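Local structure of ferritin (Ulva pertusa, 3VNX) at residues E51-H62 / F79-A90. The protein stores iron inside a hollow shell of 24 subunits and, as a ferroxidase, probably oxidises iron(II) on its way in. Residues are numbered along the deposited sequence; the frame is centred on the assembly and turned at random.
Sequences EYTISYVYHALH and FKEASDEEREHA
Ser-55 and Ser-83 both hold OG opposite the backbone N (chi1 170° and 175°), which swings each hydroxyl across to the other helix. Ser-83 OG donates to Ser-55 O at 2.7 Å and Ser-55 OG to Ser-83 O at 2.8 Å. Each carbonyl already takes its own helix's N-H, from His-59 or Arg-87, and the hydroxyl arrives above the opposite face of the carbonyl plane. The axes of segments 51-62 and 79-90 approach to 7.7 Å at 168°, consistent with such small side chains between them; they belong to antiparallel helices 38-66 and 73-99 of the ferritin four-helix bundle. On the bundle's inner side the Tyr-58 ring is a knob among Phe-79, Ala-82, Ser-83 and Glu-86; its CD2 lies 3.7 Å from Ala-82 CB, and its OH bonds Glu-135 of helix 123-151. With an alanine in place of Tyr-58, the hole beside Phe-79 and Ala-82 would probably go unfilled and Glu-135 would lose this hydroxyl. Leu-61 CB sits over one face of the Phe-79 ring, a CH-pi contact 3.9 Å from the centroid. Glu-51 OE2 and Glu-86 OE2 approach to 2.6 Å, while Gln-47 and Asn-138 hydrogen-bond Glu-51 OE1; a calcium ion lies about 3 Å from the Glu-51 side chain, as expected if this is the family's ferroxidase site. On the other flank a water joins Tyr-52 OH to Arg-87 NE, 2.7 Å from each; in a second subunit, His-59 hydrogen-bonds Tyr-52 OH and Asp-84 forms a salt bridge with Arg-87.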
loop_
_atom_site.group_PDB
_atom_site.type_symbol
_atom_site.label_atom_id
_atom_site.label_comp_id
_atom_site.label_asym_id
_atom_site.label_seq_id
_atom_site.Cartn_x
_atom_site.Cartn_y
_atom_site.Cartn_z
ATOM N N GLU A 51 28.352 -40.624 -18.716
ATOM C CA GLU A 51 28.001 -39.253 -18.357
ATOM C C GLU A 51 28.990 -38.788 -17.317
ATOM O O GLU A 51 29.541 -37.672 -17.395
ATOM C CB GLU A 51 26.576 -39.159 -17.786
ATOM C CG GLU A 51 25.457 -39.667 -18.699
ATOM C CD GLU A 51 25.124 -38.738 -19.884
ATOM O OE1 GLU A 51 24.343 -39.175 -20.763
ATOM O OE2 GLU A 51 25.618 -37.588 -19.951
ATOM N N TYR A 52 29.226 -39.656 -16.340
ATOM C CA TYR A 52 30.180 -39.327 -15.288
ATOM C C TYR A 52 31.570 -39.024 -15.860
ATOM O O TYR A 52 32.210 -38.072 -15.422
ATOM C CB TYR A 52 30.230 -40.408 -14.205
ATOM C CG TYR A 52 29.993 -39.873 -12.802
ATOM C CD1 TYR A 52 30.763 -38.825 -12.302
ATOM C CD2 TYR A 52 29.002 -40.417 -11.977
ATOM C CE1 TYR A 52 30.554 -38.318 -11.020
ATOM C CE2 TYR A 52 28.787 -39.929 -10.681
ATOM C CZ TYR A 52 29.570 -38.874 -10.209
ATOM O OH TYR A 52 29.385 -38.366 -8.931
ATOM N N THR A 53 32.023 -39.793 -16.850
ATOM C CA THR A 53 33.320 -39.534 -17.487
ATOM C C THR A 53 33.321 -38.186 -18.199
ATOM O O THR A 53 34.248 -37.380 -18.043
ATOM C CB THR A 53 33.707 -40.625 -18.522
ATOM O OG1 THR A 53 33.967 -41.858 -17.850
ATOM C CG2 THR A 53 34.953 -40.217 -19.290
ATOM N N ILE A 54 32.275 -37.947 -18.989
ATOM C CA ILE A 54 32.169 -36.697 -19.749
ATOM C C ILE A 54 32.093 -35.461 -18.830
ATOM O O ILE A 54 32.630 -34.394 -19.140
ATOM C CB ILE A 54 30.970 -36.740 -20.702
ATOM C CG1 ILE A 54 31.216 -37.774 -21.803
ATOM C CG2 ILE A 54 30.696 -35.370 -21.293
ATOM C CD1 ILE A 54 30.014 -37.984 -22.685
ATOM N N SER A 55 31.431 -35.619 -17.694
ATOM C CA SER A 55 31.421 -34.567 -16.698
ATOM C C SER A 55 32.852 -34.234 -16.267
ATOM O O SER A 55 33.211 -33.064 -16.123
ATOM C CB SER A 55 30.587 -34.996 -15.494
ATOM O OG SER A 55 30.758 -34.089 -14.435
ATOM N N TYR A 56 33.668 -35.272 -16.075
ATOM C CA TYR A 56 35.033 -35.105 -15.573
ATOM C C TYR A 56 35.895 -34.424 -16.642
ATOM O O TYR A 56 36.691 -33.520 -16.357
ATOM C CB TYR A 56 35.594 -36.479 -15.219
ATOM C CG TYR A 56 36.687 -36.544 -14.158
ATOM C CD1 TYR A 56 36.547 -35.906 -12.934
ATOM C CD2 TYR A 56 37.834 -37.310 -14.372
ATOM C CE1 TYR A 56 37.543 -36.008 -11.957
ATOM C CE2 TYR A 56 38.832 -37.414 -13.413
ATOM C CZ TYR A 56 38.684 -36.770 -12.206
ATOM O OH TYR A 56 39.680 -36.878 -11.254
ATOM N N VAL A 57 35.719 -34.862 -17.880
ATOM C CA VAL A 57 36.413 -34.260 -19.006
ATOM C C VAL A 57 36.052 -32.793 -19.116
ATOM O O VAL A 57 36.925 -31.942 -19.303
ATOM C CB VAL A 57 36.023 -34.938 -20.312
ATOM C CG1 VAL A 57 36.621 -34.183 -21.485
ATOM C CG2 VAL A 57 36.466 -36.390 -20.299
ATOM N N TYR A 58 34.759 -32.493 -19.006
ATOM C CA TYR A 58 34.327 -31.102 -19.068
ATOM C C TYR A 58 34.943 -30.271 -17.953
ATOM O O TYR A 58 35.270 -29.095 -18.150
ATOM C CB TYR A 58 32.807 -30.984 -19.070
ATOM C CG TYR A 58 32.231 -31.243 -20.445
ATOM C CD1 TYR A 58 33.015 -31.059 -21.577
ATOM C CD2 TYR A 58 30.920 -31.675 -20.617
ATOM C CE1 TYR A 58 32.516 -31.294 -22.845
ATOM C CE2 TYR A 58 30.408 -31.915 -21.889
ATOM C CZ TYR A 58 31.216 -31.721 -23.006
ATOM O OH TYR A 58 30.742 -31.953 -24.291
ATOM N N HIS A 59 35.116 -30.891 -16.785
ATOM C CA HIS A 59 35.732 -30.200 -15.669
ATOM C C HIS A 59 37.199 -29.890 -15.989
ATOM O O HIS A 59 37.717 -28.829 -15.620
ATOM C CB HIS A 59 35.613 -31.011 -14.382
ATOM C CG HIS A 59 35.572 -30.163 -13.154
ATOM N ND1 HIS A 59 35.291 -30.675 -11.901
ATOM C CD2 HIS A 59 35.755 -28.833 -12.981
ATOM C CE1 HIS A 59 35.317 -29.696 -11.014
ATOM N NE2 HIS A 59 35.601 -28.567 -11.644
ATOM N N ALA A 60 37.864 -30.806 -16.691
ATOM C CA ALA A 60 39.249 -30.558 -17.095
ATOM C C ALA A 60 39.326 -29.377 -18.084
ATOM O O ALA A 60 40.217 -28.514 -17.985
ATOM C CB ALA A 60 39.884 -31.824 -17.678
ATOM N N LEU A 61 38.375 -29.326 -19.015
ATOM C CA LEU A 61 38.327 -28.239 -19.980
ATOM C C LEU A 61 38.178 -26.917 -19.262
ATOM O O LEU A 61 38.801 -25.907 -19.618
ATOM C CB LEU A 61 37.167 -28.447 -20.941
ATOM C CG LEU A 61 37.543 -29.424 -22.056
ATOM C CD1 LEU A 61 36.306 -29.964 -22.782
ATOM C CD2 LEU A 61 38.501 -28.742 -23.021
ATOM N N HIS A 62 37.358 -26.932 -18.223
ATOM C CA HIS A 62 37.158 -25.743 -17.424
ATOM C C HIS A 62 38.484 -25.237 -16.857
ATOM O O HIS A 62 38.802 -24.035 -16.936
ATOM C CB HIS A 62 36.179 -26.017 -16.287
ATOM C CG HIS A 62 36.302 -25.043 -15.164
ATOM N ND1 HIS A 62 35.778 -23.768 -15.223
ATOM C CD2 HIS A 62 36.920 -25.142 -13.961
ATOM C CE1 HIS A 62 36.054 -23.131 -14.098
ATOM N NE2 HIS A 62 36.745 -23.943 -13.316
ATOM N N PHE A 79 32.210 -24.540 -19.324
ATOM C CA PHE A 79 32.575 -25.924 -19.084
ATOM C C PHE A 79 32.286 -26.395 -17.668
ATOM O O PHE A 79 31.950 -27.560 -17.466
ATOM C CB PHE A 79 34.009 -26.216 -19.522
ATOM C CG PHE A 79 34.160 -26.270 -21.002
ATOM C CD1 PHE A 79 33.430 -27.193 -21.743
ATOM C CD2 PHE A 79 34.997 -25.389 -21.662
ATOM C CE1 PHE A 79 33.541 -27.252 -23.120
ATOM C CE2 PHE A 79 35.119 -25.437 -23.046
ATOM C CZ PHE A 79 34.395 -26.372 -23.775
ATOM N N LYS A 80 32.408 -25.506 -16.690
ATOM C CA LYS A 80 32.025 -25.896 -15.342
ATOM C C LYS A 80 30.543 -26.278 -15.328
ATOM O O LYS A 80 30.165 -27.300 -14.745
ATOM C CB LYS A 80 32.323 -24.796 -14.316
ATOM C CG LYS A 80 31.807 -25.120 -12.904
ATOM C CD LYS A 80 32.255 -26.515 -12.428
ATOM C CE LYS A 80 32.106 -26.687 -10.911
ATOM N NZ LYS A 80 30.695 -26.592 -10.440
ATOM N N GLU A 81 29.709 -25.471 -15.985
ATOM C CA GLU A 81 28.279 -25.747 -16.046
ATOM C C GLU A 81 28.015 -27.050 -16.800
ATOM O O GLU A 81 27.276 -27.916 -16.332
ATOM C CB GLU A 81 27.540 -24.570 -16.685
ATOM C CG GLU A 81 27.568 -23.315 -15.818
ATOM C CD GLU A 81 27.140 -22.058 -16.555
ATOM O OE1 GLU A 81 27.020 -22.091 -17.803
ATOM O OE2 GLU A 81 26.934 -21.030 -15.873
ATOM N N ALA A 82 28.630 -27.196 -17.972
ATOM C CA ALA A 82 28.480 -28.450 -18.704
ATOM C C ALA A 82 28.878 -29.623 -17.802
ATOM O O ALA A 82 28.218 -30.672 -17.813
ATOM C CB ALA A 82 29.293 -28.445 -20.001
ATOM N N SER A 83 29.932 -29.440 -17.003
ATOM C CA SER A 83 30.355 -30.499 -16.088
ATOM C C SER A 83 29.299 -30.810 -15.015
ATOM O O SER A 83 28.948 -31.975 -14.795
ATOM C CB SER A 83 31.710 -30.198 -15.449
ATOM O OG SER A 83 32.015 -31.204 -14.496
ATOM N N ASP A 84 28.792 -29.773 -14.356
ATOM C CA ASP A 84 27.667 -29.953 -13.434
ATOM C C ASP A 84 26.505 -30.688 -14.108
ATOM O O ASP A 84 25.924 -31.623 -13.534
ATOM C CB ASP A 84 27.155 -28.602 -12.908
ATOM C CG ASP A 84 28.194 -27.845 -12.098
ATOM O OD1 ASP A 84 29.231 -28.435 -11.737
ATOM O OD2 ASP A 84 27.977 -26.648 -11.826
ATOM N N GLU A 85 26.166 -30.260 -15.327
ATOM C CA GLU A 85 25.015 -30.802 -16.051
ATOM C C GLU A 85 25.181 -32.282 -16.391
ATOM O O GLU A 85 24.237 -33.075 -16.250
ATOM C CB GLU A 85 24.723 -29.988 -17.322
ATOM C CG GLU A 85 23.834 -30.711 -18.345
ATOM C CD GLU A 85 23.403 -29.829 -19.517
ATOM O OE1 GLU A 85 23.472 -28.588 -19.398
ATOM O OE2 GLU A 85 22.978 -30.379 -20.560
ATOM N N GLU A 86 26.385 -32.666 -16.832
ATOM C CA GLU A 86 26.616 -34.069 -17.195
ATOM C C GLU A 86 26.579 -34.970 -15.959
ATOM O O GLU A 86 26.121 -36.126 -16.024
ATOM C CB GLU A 86 27.929 -34.269 -17.959
ATOM C CG GLU A 86 27.947 -33.688 -19.354
ATOM C CD GLU A 86 26.896 -34.291 -20.288
ATOM O OE1 GLU A 86 25.993 -33.543 -20.729
ATOM O OE2 GLU A 86 26.982 -35.499 -20.602
ATOM N N ARG A 87 27.062 -34.434 -14.841
ATOM C CA ARG A 87 27.068 -35.176 -13.583
ATOM C C ARG A 87 25.642 -35.393 -13.110
ATOM O O ARG A 87 25.311 -36.448 -12.572
ATOM C CB ARG A 87 27.873 -34.435 -12.514
ATOM C CG ARG A 87 27.792 -35.054 -11.140
ATOM C CD ARG A 87 28.876 -34.496 -10.224
ATOM N NE ARG A 87 28.722 -34.914 -8.828
ATOM C CZ ARG A 87 27.910 -34.331 -7.948
ATOM N NH1 ARG A 87 27.148 -33.296 -8.317
ATOM N NH2 ARG A 87 27.858 -34.781 -6.692
ATOM N N GLU A 88 24.796 -34.386 -13.324
ATOM C CA GLU A 88 23.373 -34.503 -13.038
ATOM C C GLU A 88 22.706 -35.518 -13.972
ATOM O O GLU A 88 21.792 -36.228 -13.566
ATOM C CB GLU A 88 22.687 -33.123 -13.100
ATOM C CG GLU A 88 21.143 -33.141 -12.979
ATOM C CD GLU A 88 20.592 -33.705 -11.650
ATOM O OE1 GLU A 88 19.548 -34.410 -11.692
ATOM O OE2 GLU A 88 21.176 -33.439 -10.569
ATOM N N HIS A 89 23.163 -35.595 -15.218
ATOM C CA HIS A 89 22.670 -36.637 -16.112
ATOM C C HIS A 89 22.952 -38.019 -15.529
ATOM O O HIS A 89 22.075 -38.892 -15.536
ATOM C CB HIS A 89 23.268 -36.512 -17.513
ATOM C CG HIS A 89 22.762 -35.329 -18.280
ATOM N ND1 HIS A 89 23.439 -34.795 -19.355
ATOM C CD2 HIS A 89 21.645 -34.579 -18.126
ATOM C CE1 HIS A 89 22.762 -33.767 -19.831
ATOM N NE2 HIS A 89 21.669 -33.611 -19.103
ATOM N N ALA A 90 24.173 -38.207 -15.019
ATOM C CA ALA A 90 24.546 -39.452 -14.351
ATOM C C ALA A 90 23.639 -39.722 -13.152
ATOM O O ALA A 90 23.136 -40.841 -12.970
ATOM C CB ALA A 90 26.012 -39.420 -13.922
HETATM O O HOH W 1 30.643 -36.397 -7.673
#